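Long-range contacts in profilin-1A (PDB 1ACF), which binds monomeric actin and PIP2, and blocks or promotes actin polymerization depending on its concentration: residues Q18-N27 and S32-T43; L45-R56 and T69-I77. All blocks are in the same frame, centred on the assembly; numbering follows the deposited sequence.

Contact 1: residues Q18-N27 and S32-T43; sequences QAAILGLDGN and SAGFAVTPAQGT
F35 lays one face of its ring under the aliphatic start of Q18. Q18 CB stands 3.9 Å from the ring centroid, 23° off the normal, a CH-pi contact set toward the rim. Because CG of F35 is anti to its backbone N (chi1 178°), the ring reaches in under strand 18-23; the Q18 amide is turned 47° from it. A20 suits the same ring by being small, its CB coming obliquely to CE2 at 3.7 Å, while the carbonyl O of A19 lies at the ring edge. S32 grips A19 twice: its N donates to A19 O and its OG accepts from A19 N, both at 2.9 Å. The hydroxyl takes the N-H that a strand carbonyl would otherwise take, while S32 O accepts from F35 N, which probably suits serine here.

Farther along, glycines let the chains close in. G42 brings its CA 3.5 Å from G26 O in a CA-H...O contact, and a water donates to both G26 O and V37 O. T38 OG1 caps the helix, accepting weakly from Q41 N. Strand 18-23 is the first arm of a beta hairpin with 28-31, and the chain leaving it runs back along strand 18-23 into the N-capped helix 39-50 of the profilin fold.

Contact 2: residues L45-R56 and T69-I77; sequences LAGAFNNADAIR and TLRADDRSI
D73 OD1 is gripped by two backbone N-H groups of its own turn, R75 N at 2.9 Å on the anti lone pair and S76 N at 2.8 Å from above the carboxylate plane. The short aspartate side chain puts one carboxylate oxygen within reach of both amides, an Asx turn to R75 N extended by an Asx motif to S76 N, and the bend it holds carries the chain past F49. The F49 ring has S76 N at its edge, in plane, while R75 O approaches CE1 obliquely at 3.3 Å. With CG1 anti to the carbonyl carbon (chi1 -71°), I77 carries CD1 over the ring centre, 3.9 Å from the centroid and only 5° off the normal, a CH-pi contact. That one methyl of a branched aliphatic side chain also meets A48 CB at 3.8 Å and the end of L45.

At the other end helix 53-58 meets the strand corner. T69 OG1 donates to I55 O at 2.8 Å from above the carbonyl plane, a hydroxyl well placed to use a helix carbonyl. A52 and A72 touch CB to CB at 3.7 Å, their small size allowing close approach, and the bent R56 sets its guanidinium edge beside A72 CB. A water lies between A48 O and D73 O, bridging helix and turn, the link to D73 O weak.

R75 is salt-bridged to D118 and E114 of helix 106-121, its side chain about 6 Å from that of the actin-binding K115. F49 also packs on T88 and K90 of strand 84-90, and F60 of strand 60-62 touches I55, T69 and I77.

Contact 1 closes before contact 2 opens along the chain, and the two centres lie about 16 Å apart. Helix 39-50 joins them: its first turn belongs to contact 1, its later turns to contact 2. The contacts also meet directly, with L22 CD2 packed 4.2 Å from L45 CD2 and A46 CB against L24 O. Both reach the same antiparallel sheet, contact 1 through strand 18-23 near one edge, contact 2 through strands 65-72 and 76-81 toward the other, with strands 94-100 and 84-90 between. Helix 39-50 therefore packs on strands from both parts of the sheet, so the two contacts belong to one continuous core of the profilin domain.

Contact 1: residues Q18-N27 and S32-T43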
ATOM      1  N   GLN A  18       1.776  -9.539   1.358  1.00  5.19           N
ATOM      2  CA  GLN A  18       2.970  -8.752   1.670  1.00  5.61           C
ATOM      3  C   GLN A  18       2.476  -7.316   2.019  1.00  7.96           C
ATOM      4  O   GLN A  18       1.568  -6.869   1.265  1.00  8.05           O
ATOM      5  CB  GLN A  18       3.858  -8.576   0.409  1.00  8.07           C
ATOM      6  CG  GLN A  18       4.280  -9.905  -0.203  1.00  7.57           C
ATOM      7  CD  GLN A  18       5.189  -9.823  -1.373  1.00  6.61           C
ATOM      8  OE1 GLN A  18       6.407 -10.027  -1.266  1.00 11.55           O
ATOM      9  NE2 GLN A  18       4.649  -9.512  -2.526  1.00  6.53           N
ATOM     10  N   ALA A  19       3.051  -6.745   3.033  1.00  3.88           N
ATOM     11  CA  ALA A  19       2.634  -5.342   3.453  1.00  5.74           C
ATOM     12  C   ALA A  19       3.825  -4.535   3.914  1.00  3.85           C
ATOM     13  O   ALA A  19       4.857  -4.991   4.448  1.00  2.95           O
ATOM     14  CB  ALA A  19       1.542  -5.436   4.505  1.00  2.00           C
ATOM     15  N   ALA A  20       3.756  -3.245   3.680  1.00  7.30           N
ATOM     16  CA  ALA A  20       4.825  -2.324   4.142  1.00  5.90           C
ATOM     17  C   ALA A  20       4.104  -1.064   4.677  1.00  8.50           C
ATOM     18  O   ALA A  20       2.929  -0.883   4.327  1.00  7.90           O
ATOM     19  CB  ALA A  20       5.824  -1.966   3.080  1.00  8.06           C
ATOM     20  N   ILE A  21       4.829  -0.321   5.496  1.00  6.80           N
ATOM     21  CA  ILE A  21       4.338   0.949   6.042  1.00  7.29           C
ATOM     22  C   ILE A  21       5.400   2.004   5.741  1.00  4.07           C
ATOM     23  O   ILE A  21       6.565   1.833   6.172  1.00  3.88           O
ATOM     24  CB  ILE A  21       3.918   0.986   7.532  1.00  6.35           C
ATOM     25  CG1 ILE A  21       2.552   0.342   7.822  1.00  2.42           C
ATOM     26  CG2 ILE A  21       3.873   2.496   7.945  1.00 11.37           C
ATOM     27  CD1 ILE A  21       2.347   0.152   9.364  1.00  2.07           C
ATOM     28  N   LEU A  22       4.970   2.973   4.934  1.00  2.56           N
ATOM     29  CA  LEU A  22       5.930   4.047   4.614  1.00  5.91           C
ATOM     30  C   LEU A  22       5.636   5.420   5.258  1.00  7.02           C
ATOM     31  O   LEU A  22       4.539   5.764   5.696  1.00  9.72           O
ATOM     32  CB  LEU A  22       5.904   4.276   3.104  1.00  6.23           C
ATOM     33  CG  LEU A  22       6.454   3.384   2.049  1.00  6.97           C
ATOM     34  CD1 LEU A  22       6.254   1.930   2.363  1.00  8.17           C
ATOM     35  CD2 LEU A  22       5.773   3.842   0.766  1.00 11.28           C
ATOM     36  N   GLY A  23       6.670   6.228   5.155  1.00  6.95           N
ATOM     37  CA  GLY A  23       6.730   7.631   5.533  1.00  9.35           C
ATOM     38  C   GLY A  23       6.397   8.418   4.234  1.00 11.77           C
ATOM     39  O   GLY A  23       6.556   7.941   3.125  1.00  9.50           O
ATOM     40  N   LEU A  24       5.934   9.651   4.439  1.00 14.40           N
ATOM     41  CA  LEU A  24       5.563  10.573   3.349  1.00 11.10           C
ATOM     42  C   LEU A  24       6.801  10.995   2.607  1.00  9.29           C
ATOM     43  O   LEU A  24       6.651  11.580   1.498  1.00 14.12           O
ATOM     44  CB  LEU A  24       4.622  11.666   3.900  1.00 10.52           C
ATOM     45  CG  LEU A  24       3.217  11.303   4.333  1.00  8.31           C
ATOM     46  CD1 LEU A  24       2.413  12.567   4.692  1.00  7.28           C
ATOM     47  CD2 LEU A  24       2.472  10.606   3.207  1.00  9.02           C
ATOM     48  N   ASP A  25       7.974  10.676   3.127  1.00  8.93           N
ATOM     49  CA  ASP A  25       9.204  10.968   2.347  1.00 13.21           C
ATOM     50  C   ASP A  25       9.519   9.758   1.423  1.00 14.94           C
ATOM     51  O   ASP A  25      10.540   9.807   0.736  1.00 15.01           O
ATOM     52  CB  ASP A  25      10.415  11.226   3.206  1.00 14.11           C
ATOM     53  CG  ASP A  25      10.706  10.128   4.214  1.00  9.12           C
ATOM     54  OD1 ASP A  25       9.849   9.297   4.480  1.00 14.85           O
ATOM     55  OD2 ASP A  25      11.838  10.145   4.710  1.00 10.60           O
ATOM     56  N   GLY A  26       8.673   8.727   1.537  1.00 16.68           N
ATOM     57  CA  GLY A  26       8.831   7.486   0.780  1.00 14.51           C
ATOM     58  C   GLY A  26       9.755   6.417   1.382  1.00 10.89           C
ATOM     59  O   GLY A  26       9.963   5.401   0.699  1.00  7.82           O
ATOM     60  N   ASN A  27      10.305   6.604   2.542  1.00  9.78           N
ATOM     61  CA  ASN A  27      11.169   5.674   3.260  1.00 10.60           C
ATOM     62  C   ASN A  27      10.280   4.710   4.032  1.00 10.53           C
ATOM     63  O   ASN A  27       9.227   5.061   4.562  1.00 10.68           O
ATOM     64  CB  ASN A  27      12.281   6.312   4.068  1.00 15.68           C
ATOM     65  CG  ASN A  27      13.329   6.932   3.109  1.00 21.29           C
ATOM     66  OD1 ASN A  27      13.771   6.286   2.123  1.00 23.17           O
ATOM     67  ND2 ASN A  27      13.726   8.170   3.334  1.00 23.40           N
ATOM     68  N   SER A  32       7.046  -6.522   5.444  1.00  8.16           N
ATOM     69  CA  SER A  32       6.904  -7.998   5.642  1.00  9.60           C
ATOM     70  C   SER A  32       8.162  -8.663   5.069  1.00  9.54           C
ATOM     71  O   SER A  32       8.670  -8.171   4.038  1.00 10.93           O
ATOM     72  CB  SER A  32       5.635  -8.604   5.125  1.00  7.10           C
ATOM     73  OG  SER A  32       5.430  -8.234   3.772  1.00  9.34           O
ATOM     74  N   ALA A  33       8.664  -9.660   5.777  1.00  9.74           N
ATOM     75  CA  ALA A  33       9.933 -10.369   5.400  1.00  9.70           C
ATOM     76  C   ALA A  33       9.962 -10.616   3.906  1.00  8.86           C
ATOM     77  O   ALA A  33       8.960 -11.156   3.379  1.00 11.76           O
ATOM     78  CB  ALA A  33      10.069 -11.638   6.264  1.00  4.07           C
ATOM     79  N   GLY A  34      11.001 -10.222   3.193  1.00  8.57           N
ATOM     80  CA  GLY A  34      11.034 -10.401   1.750  1.00  7.21           C
ATOM     81  C   GLY A  34      10.292  -9.425   0.900  1.00 10.35           C
ATOM     82  O   GLY A  34      10.420  -9.475  -0.358  1.00 10.64           O
ATOM     83  N   PHE A  35       9.445  -8.539   1.433  1.00 11.23           N
ATOM     84  CA  PHE A  35       8.765  -7.506   0.596  1.00  9.19           C
ATOM     85  C   PHE A  35       9.635  -6.236   0.574  1.00  7.92           C
ATOM     86  O   PHE A  35      10.044  -5.712   1.607  1.00  6.63           O
ATOM     87  CB  PHE A  35       7.355  -7.298   1.013  1.00  9.08           C
ATOM     88  CG  PHE A  35       6.588  -6.247   0.262  1.00  9.52           C
ATOM     89  CD1 PHE A  35       6.516  -6.293  -1.133  1.00  9.77           C
ATOM     90  CD2 PHE A  35       5.969  -5.191   0.917  1.00  9.71           C
ATOM     91  CE1 PHE A  35       5.766  -5.404  -1.865  1.00  8.93           C
ATOM     92  CE2 PHE A  35       5.163  -4.272   0.207  1.00 12.36           C
ATOM     93  CZ  PHE A  35       5.047  -4.412  -1.197  1.00 11.22           C
ATOM     94  N   ALA A  36      10.011  -5.717  -0.596  1.00  9.89           N
ATOM     95  CA  ALA A  36      10.828  -4.532  -0.679  1.00 14.68           C
ATOM     96  C   ALA A  36      10.366  -3.406  -1.604  1.00 13.78           C
ATOM     97  O   ALA A  36      10.466  -3.496  -2.837  1.00 18.29           O
ATOM     98  CB  ALA A  36      12.310  -4.861  -0.957  1.00 11.75           C
ATOM     99  N   VAL A  37       9.908  -2.337  -1.013  1.00 16.63           N
ATOM    100  CA  VAL A  37       9.485  -1.104  -1.704  1.00 17.84           C
ATOM    101  C   VAL A  37      10.743  -0.205  -1.687  1.00 17.39           C
ATOM    102  O   VAL A  37      11.288   0.111  -0.620  1.00 21.07           O
ATOM    103  CB  VAL A  37       8.282  -0.384  -1.127  1.00 15.74           C
ATOM    104  CG1 VAL A  37       8.137   0.998  -1.761  1.00 15.74           C
ATOM    105  CG2 VAL A  37       6.987  -1.153  -1.284  1.00 18.83           C
ATOM    106  N   THR A  38      11.245   0.102  -2.867  1.00 16.85           N
ATOM    107  CA  THR A  38      12.490   0.929  -2.817  1.00 19.14           C
ATOM    108  C   THR A  38      12.129   2.369  -2.537  1.00 19.53           C
ATOM    109  O   THR A  38      10.927   2.776  -2.630  1.00 19.15           O
ATOM    110  CB  THR A  38      13.391   0.603  -4.059  1.00 17.70           C
ATOM    111  OG1 THR A  38      12.788   1.190  -5.237  1.00 19.28           O
ATOM    112  CG2 THR A  38      13.440  -0.944  -4.223  1.00 19.81           C
ATOM    113  N   PRO A  39      13.179   3.105  -2.179  1.00 16.76           N
ATOM    114  CA  PRO A  39      13.052   4.539  -1.889  1.00 17.54           C
ATOM    115  C   PRO A  39      12.352   5.208  -3.075  1.00 17.62           C
ATOM    116  O   PRO A  39      11.330   5.899  -2.965  1.00 17.25           O
ATOM    117  CB  PRO A  39      14.504   5.022  -1.829  1.00 18.05           C
ATOM    118  CG  PRO A  39      15.252   3.801  -1.341  1.00 18.62           C
ATOM    119  CD  PRO A  39      14.561   2.659  -2.092  1.00 18.61           C
ATOM    120  N   ALA A  40      13.054   4.972  -4.168  1.00 14.93           N
ATOM    121  CA  ALA A  40      12.636   5.430  -5.475  1.00 17.05           C
ATOM    122  C   ALA A  40      11.168   5.071  -5.711  1.00 17.07           C
ATOM    123  O   ALA A  40      10.414   5.994  -6.081  1.00 16.14           O
ATOM    124  CB  ALA A  40      13.575   4.819  -6.513  1.00 19.06           C
ATOM    125  N   GLN A  41      10.791   3.822  -5.489  1.00 16.05           N
ATOM    126  CA  GLN A  41       9.423   3.375  -5.672  1.00 16.15           C
ATOM    127  C   GLN A  41       8.475   4.082  -4.681  1.00 16.04           C
ATOM    128  O   GLN A  41       7.363   4.373  -5.109  1.00 14.62           O
ATOM    129  CB  GLN A  41       9.198   1.878  -5.425  1.00 17.36           C
ATOM    130  CG  GLN A  41       9.581   1.048  -6.639  1.00 18.17           C
ATOM    131  CD  GLN A  41       9.795  -0.401  -6.274  1.00 17.20           C
ATOM    132  OE1 GLN A  41       9.980  -1.258  -7.157  1.00 20.71           O
ATOM    133  NE2 GLN A  41       9.780  -0.629  -4.974  1.00 10.81           N
ATOM    134  N   GLY A  42       8.988   4.200  -3.492  1.00 16.38           N
ATOM    135  CA  GLY A  42       8.348   4.835  -2.337  1.00 17.15           C
ATOM    136  C   GLY A  42       8.073   6.313  -2.557  1.00 16.94           C
ATOM    137  O   GLY A  42       6.939   6.745  -2.307  1.00 15.49           O
ATOM    138  N   THR A  43       9.087   7.039  -3.042  1.00 17.40           N
ATOM    139  CA  THR A  43       8.950   8.485  -3.307  1.00 18.02           C
ATOM    140  C   THR A  43       7.946   8.723  -4.450  1.00 15.52           C
ATOM    141  O   THR A  43       7.169   9.733  -4.446  1.00  9.29           O
ATOM    142  CB  THR A  43      10.205   9.412  -3.358  1.00 20.01           C
ATOM    143  OG1 THR A  43      10.846   9.405  -4.657  1.00 26.50           O
ATOM    144  CG2 THR A  43      11.276   9.210  -2.266  1.00 24.48           C
TER
HETATM  145  O   HOH W   1      10.572   2.474   0.650  1.00  4.75           O

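Contact 2: residues L45-R56 and T69-I77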
ATOM      1  N   LEU A  45       5.209   6.868  -5.058  1.00 15.40           N
ATOM      2  CA  LEU A  45       3.897   6.584  -4.502  1.00 15.63           C
ATOM      3  C   LEU A  45       3.383   7.855  -3.805  1.00 16.36           C
ATOM      4  O   LEU A  45       2.328   8.330  -4.217  1.00 16.40           O
ATOM      5  CB  LEU A  45       3.973   5.462  -3.439  1.00 14.32           C
ATOM      6  CG  LEU A  45       2.649   4.872  -2.989  1.00 10.53           C
ATOM      7  CD1 LEU A  45       1.684   4.701  -4.138  1.00  8.49           C
ATOM      8  CD2 LEU A  45       2.957   3.530  -2.322  1.00 13.97           C
ATOM      9  N   ALA A  46       4.243   8.230  -2.857  1.00 16.59           N
ATOM     10  CA  ALA A  46       3.920   9.438  -2.024  1.00 15.95           C
ATOM     11  C   ALA A  46       3.494  10.577  -2.934  1.00 14.52           C
ATOM     12  O   ALA A  46       2.377  11.131  -2.854  1.00 16.28           O
ATOM     13  CB  ALA A  46       5.106   9.674  -1.112  1.00 15.44           C
ATOM     14  N   GLY A  47       4.364  10.895  -3.876  1.00 12.33           N
ATOM     15  CA  GLY A  47       4.219  11.931  -4.863  1.00 11.01           C
ATOM     16  C   GLY A  47       2.869  11.899  -5.562  1.00 10.57           C
ATOM     17  O   GLY A  47       2.204  12.938  -5.776  1.00  9.35           O
ATOM     18  N   ALA A  48       2.477  10.699  -5.921  1.00 11.35           N
ATOM     19  CA  ALA A  48       1.204  10.484  -6.641  1.00 11.26           C
ATOM     20  C   ALA A  48       0.012  10.804  -5.736  1.00 10.83           C
ATOM     21  O   ALA A  48      -1.083  11.105  -6.262  1.00  8.05           O
ATOM     22  CB  ALA A  48       1.179   9.085  -7.237  1.00  6.23           C
ATOM     23  N   PHE A  49       0.226  10.700  -4.426  1.00 11.38           N
ATOM     24  CA  PHE A  49      -0.936  11.032  -3.538  1.00 12.95           C
ATOM     25  C   PHE A  49      -1.246  12.539  -3.773  1.00 15.94           C
ATOM     26  O   PHE A  49      -2.436  12.919  -3.766  1.00 14.78           O
ATOM     27  CB  PHE A  49      -0.788  10.600  -2.120  1.00  9.98           C
ATOM     28  CG  PHE A  49      -1.148   9.150  -1.863  1.00  8.25           C
ATOM     29  CD1 PHE A  49      -2.462   8.721  -1.916  1.00  6.69           C
ATOM     30  CD2 PHE A  49      -0.127   8.236  -1.593  1.00  8.39           C
ATOM     31  CE1 PHE A  49      -2.783   7.395  -1.674  1.00  8.07           C
ATOM     32  CE2 PHE A  49      -0.455   6.895  -1.309  1.00  7.67           C
ATOM     33  CZ  PHE A  49      -1.769   6.484  -1.348  1.00  5.10           C
ATOM     34  N   ASN A  50      -0.196  13.279  -4.025  1.00 14.71           N
ATOM     35  CA  ASN A  50      -0.306  14.741  -4.365  1.00 17.55           C
ATOM     36  C   ASN A  50      -0.770  14.922  -5.796  1.00 14.67           C
ATOM     37  O   ASN A  50      -1.874  15.449  -6.075  1.00 13.74           O
ATOM     38  CB  ASN A  50       1.047  15.366  -3.970  1.00 18.85           C
ATOM     39  CG  ASN A  50       1.216  15.110  -2.448  1.00 25.55           C
ATOM     40  OD1 ASN A  50       0.169  15.236  -1.745  1.00 28.03           O
ATOM     41  ND2 ASN A  50       2.396  14.754  -1.987  1.00 23.56           N
ATOM     42  N   ASN A  51      -0.013  14.464  -6.763  1.00 13.01           N
ATOM     43  CA  ASN A  51      -0.454  14.609  -8.199  1.00 12.46           C
ATOM     44  C   ASN A  51      -0.360  13.198  -8.807  1.00 12.03           C
ATOM     45  O   ASN A  51       0.795  12.748  -8.827  1.00 11.19           O
ATOM     46  CB  ASN A  51       0.476  15.610  -8.909  1.00 14.35           C
ATOM     47  CG  ASN A  51       0.080  15.719 -10.389  1.00 15.80           C
ATOM     48  OD1 ASN A  51      -1.010  15.289 -10.785  1.00 18.50           O
ATOM     49  ND2 ASN A  51       0.935  16.315 -11.205  1.00 18.35           N
ATOM     50  N   ALA A  52      -1.446  12.608  -9.141  1.00 12.29           N
ATOM     51  CA  ALA A  52      -1.544  11.292  -9.723  1.00 18.70           C
ATOM     52  C   ALA A  52      -1.508  11.335 -11.266  1.00 21.18           C
ATOM     53  O   ALA A  52      -2.076  10.419 -11.863  1.00 17.38           O
ATOM     54  CB  ALA A  52      -2.878  10.633  -9.338  1.00 18.09           C
ATOM     55  N   ASP A  53      -0.920  12.372 -11.849  1.00 25.79           N
ATOM     56  CA  ASP A  53      -0.832  12.493 -13.325  1.00 28.09           C
ATOM     57  C   ASP A  53      -0.004  11.343 -13.907  1.00 26.38           C
ATOM     58  O   ASP A  53      -0.501  10.530 -14.698  1.00 27.29           O
ATOM     59  CB  ASP A  53      -0.205  13.842 -13.720  1.00 34.73           C
ATOM     60  CG  ASP A  53      -1.265  14.851 -14.179  1.00 40.21           C
ATOM     61  OD1 ASP A  53      -2.425  14.475 -14.449  1.00 39.40           O
ATOM     62  OD2 ASP A  53      -0.820  16.034 -14.238  1.00 43.31           O
ATOM     63  N   ALA A  54       1.253  11.363 -13.464  1.00 24.34           N
ATOM     64  CA  ALA A  54       2.221  10.341 -13.857  1.00 23.90           C
ATOM     65  C   ALA A  54       1.553   8.954 -13.848  1.00 22.07           C
ATOM     66  O   ALA A  54       1.252   8.441 -14.951  1.00 22.25           O
ATOM     67  CB  ALA A  54       3.432  10.380 -12.926  1.00 26.76           C
ATOM     68  N   ILE A  55       1.337   8.448 -12.671  1.00 16.42           N
ATOM     69  CA  ILE A  55       0.775   7.184 -12.279  1.00 14.67           C
ATOM     70  C   ILE A  55      -0.501   6.780 -12.932  1.00 16.74           C
ATOM     71  O   ILE A  55      -0.752   5.595 -13.271  1.00 19.39           O
ATOM     72  CB  ILE A  55       0.713   7.115 -10.699  1.00 15.55           C
ATOM     73  CG1 ILE A  55       2.019   6.477 -10.130  1.00 19.12           C
ATOM     74  CG2 ILE A  55      -0.503   6.455 -10.067  1.00 14.25           C
ATOM     75  CD1 ILE A  55       3.325   7.247 -10.469  1.00 20.00           C
ATOM     76  N   ARG A  56      -1.439   7.688 -13.135  1.00 18.22           N
ATOM     77  CA  ARG A  56      -2.738   7.354 -13.755  1.00 17.75           C
ATOM     78  C   ARG A  56      -2.511   6.828 -15.163  1.00 15.90           C
ATOM     79  O   ARG A  56      -3.119   5.851 -15.659  1.00 14.47           O
ATOM     80  CB  ARG A  56      -3.660   8.588 -13.671  1.00 20.69           C
ATOM     81  CG  ARG A  56      -5.128   8.425 -13.774  1.00 24.83           C
ATOM     82  CD  ARG A  56      -5.880   7.928 -12.581  1.00 32.03           C
ATOM     83  NE  ARG A  56      -6.030   9.011 -11.619  1.00 37.10           N
ATOM     84  CZ  ARG A  56      -6.553  10.209 -11.897  1.00 40.72           C
ATOM     85  NH1 ARG A  56      -7.236  10.505 -12.998  1.00 42.55           N
ATOM     86  NH2 ARG A  56      -6.139  11.270 -11.147  1.00 41.10           N
ATOM     87  N   THR A  69      -2.890   1.438 -12.612  1.00 13.85           N
ATOM     88  CA  THR A  69      -3.759   2.154 -11.704  1.00 11.86           C
ATOM     89  C   THR A  69      -5.253   1.991 -11.955  1.00  8.91           C
ATOM     90  O   THR A  69      -5.752   2.399 -13.007  1.00  8.47           O
ATOM     91  CB  THR A  69      -3.433   3.708 -11.705  1.00 12.44           C
ATOM     92  OG1 THR A  69      -1.997   3.782 -11.614  1.00 15.81           O
ATOM     93  CG2 THR A  69      -4.160   4.451 -10.588  1.00 11.64           C
ATOM     94  N   LEU A  70      -5.907   1.407 -10.968  1.00  7.47           N
ATOM     95  CA  LEU A  70      -7.353   1.197 -11.004  1.00 11.30           C
ATOM     96  C   LEU A  70      -8.083   2.468 -10.459  1.00 14.00           C
ATOM     97  O   LEU A  70      -9.049   2.898 -11.081  1.00 15.64           O
ATOM     98  CB  LEU A  70      -7.688  -0.019 -10.196  1.00 11.36           C
ATOM     99  CG  LEU A  70      -7.900  -1.412 -10.649  1.00 15.21           C
ATOM    100  CD1 LEU A  70      -7.989  -2.305  -9.383  1.00 13.99           C
ATOM    101  CD2 LEU A  70      -9.193  -1.514 -11.445  1.00 14.98           C
ATOM    102  N   ARG A  71      -7.617   2.992  -9.357  1.00 15.88           N
ATOM    103  CA  ARG A  71      -8.094   4.155  -8.595  1.00 15.96           C
ATOM    104  C   ARG A  71      -6.999   5.017  -7.980  1.00 16.02           C
ATOM    105  O   ARG A  71      -6.024   4.489  -7.378  1.00 20.46           O
ATOM    106  CB  ARG A  71      -9.091   3.566  -7.568  1.00 14.64           C
ATOM    107  CG  ARG A  71      -9.269   4.259  -6.256  1.00 18.70           C
ATOM    108  CD  ARG A  71     -10.486   3.881  -5.483  1.00 19.04           C
ATOM    109  NE  ARG A  71     -10.459   4.267  -4.088  1.00 23.32           N
ATOM    110  CZ  ARG A  71     -11.434   4.306  -3.175  1.00 26.96           C
ATOM    111  NH1 ARG A  71     -12.722   4.091  -3.453  1.00 26.24           N
ATOM    112  NH2 ARG A  71     -11.220   4.590  -1.879  1.00 28.08           N
ATOM    113  N   ALA A  72      -7.000   6.350  -8.073  1.00 13.99           N
ATOM    114  CA  ALA A  72      -6.037   7.301  -7.516  1.00 12.63           C
ATOM    115  C   ALA A  72      -6.715   8.653  -7.122  1.00 12.63           C
ATOM    116  O   ALA A  72      -7.300   9.399  -7.921  1.00 11.44           O
ATOM    117  CB  ALA A  72      -4.806   7.659  -8.328  1.00 10.75           C
ATOM    118  N   ASP A  73      -6.612   8.886  -5.843  1.00 12.13           N
ATOM    119  CA  ASP A  73      -7.131  10.075  -5.123  1.00 11.49           C
ATOM    120  C   ASP A  73      -6.118  10.478  -4.054  1.00 10.61           C
ATOM    121  O   ASP A  73      -4.957  10.005  -4.098  1.00 12.19           O
ATOM    122  CB  ASP A  73      -8.552   9.898  -4.698  1.00  8.34           C
ATOM    123  CG  ASP A  73      -8.956   8.814  -3.777  1.00  9.40           C
ATOM    124  OD1 ASP A  73      -8.423   8.682  -2.670  1.00  9.56           O
ATOM    125  OD2 ASP A  73      -9.929   8.080  -4.039  1.00 17.65           O
ATOM    126  N   ASP A  74      -6.554  11.283  -3.146  1.00 13.13           N
ATOM    127  CA  ASP A  74      -5.771  11.866  -2.040  1.00 13.79           C
ATOM    128  C   ASP A  74      -5.608  10.903  -0.880  1.00 11.22           C
ATOM    129  O   ASP A  74      -4.694  11.064  -0.068  1.00  9.16           O
ATOM    130  CB  ASP A  74      -6.409  13.200  -1.580  1.00 20.39           C
ATOM    131  CG  ASP A  74      -6.580  14.145  -2.761  1.00 26.84           C
ATOM    132  OD1 ASP A  74      -5.577  14.366  -3.489  1.00 29.44           O
ATOM    133  OD2 ASP A  74      -7.701  14.612  -2.987  1.00 31.42           O
ATOM    134  N   ARG A  75      -6.514   9.902  -0.906  1.00 10.26           N
ATOM    135  CA  ARG A  75      -6.399   8.908   0.181  1.00 14.04           C
ATOM    136  C   ARG A  75      -6.021   7.516  -0.302  1.00 10.93           C
ATOM    137  O   ARG A  75      -5.254   6.827   0.380  1.00  9.96           O
ATOM    138  CB  ARG A  75      -7.662   8.878   1.062  1.00 14.69           C
ATOM    139  CG  ARG A  75      -7.585   7.812   2.208  1.00 12.29           C
ATOM    140  CD  ARG A  75      -8.919   7.247   2.401  1.00  7.87           C
ATOM    141  NE  ARG A  75      -9.144   6.269   3.342  1.00 14.51           N
ATOM    142  CZ  ARG A  75      -9.345   6.095   4.632  1.00 18.37           C
ATOM    143  NH1 ARG A  75      -9.375   7.073   5.528  1.00 15.14           N
ATOM    144  NH2 ARG A  75      -9.598   4.851   5.106  1.00 16.85           N
ATOM    145  N   SER A  76      -6.493   7.102  -1.462  1.00 10.58           N
ATOM    146  CA  SER A  76      -6.299   5.750  -1.974  1.00  8.13           C
ATOM    147  C   SER A  76      -5.841   5.575  -3.388  1.00  9.47           C
ATOM    148  O   SER A  76      -6.602   6.047  -4.249  1.00  9.58           O
ATOM    149  CB  SER A  76      -7.735   5.126  -1.984  1.00  4.35           C
ATOM    150  OG  SER A  76      -8.090   4.892  -0.625  1.00  5.74           O
ATOM    151  N   ILE A  77      -4.779   4.800  -3.556  1.00 10.14           N
ATOM    152  CA  ILE A  77      -4.267   4.388  -4.858  1.00 11.84           C
ATOM    153  C   ILE A  77      -4.298   2.831  -4.936  1.00 12.17           C
ATOM    154  O   ILE A  77      -3.621   2.100  -4.181  1.00 10.74           O
ATOM    155  CB  ILE A  77      -2.844   4.897  -5.212  1.00 13.35           C
ATOM    156  CG1 ILE A  77      -2.868   6.431  -5.501  1.00 10.90           C
ATOM    157  CG2 ILE A  77      -2.278   4.119  -6.498  1.00 11.75           C
ATOM    158  CD1 ILE A  77      -1.418   7.043  -5.386  1.00 10.23           C
TER
HETATM  159  O   HOH W   2      -3.755  11.413  -6.548  1.00 23.63           O
HETATM  160  O   HOH W   3      -1.792   2.997 -15.112  1.00 19.78           O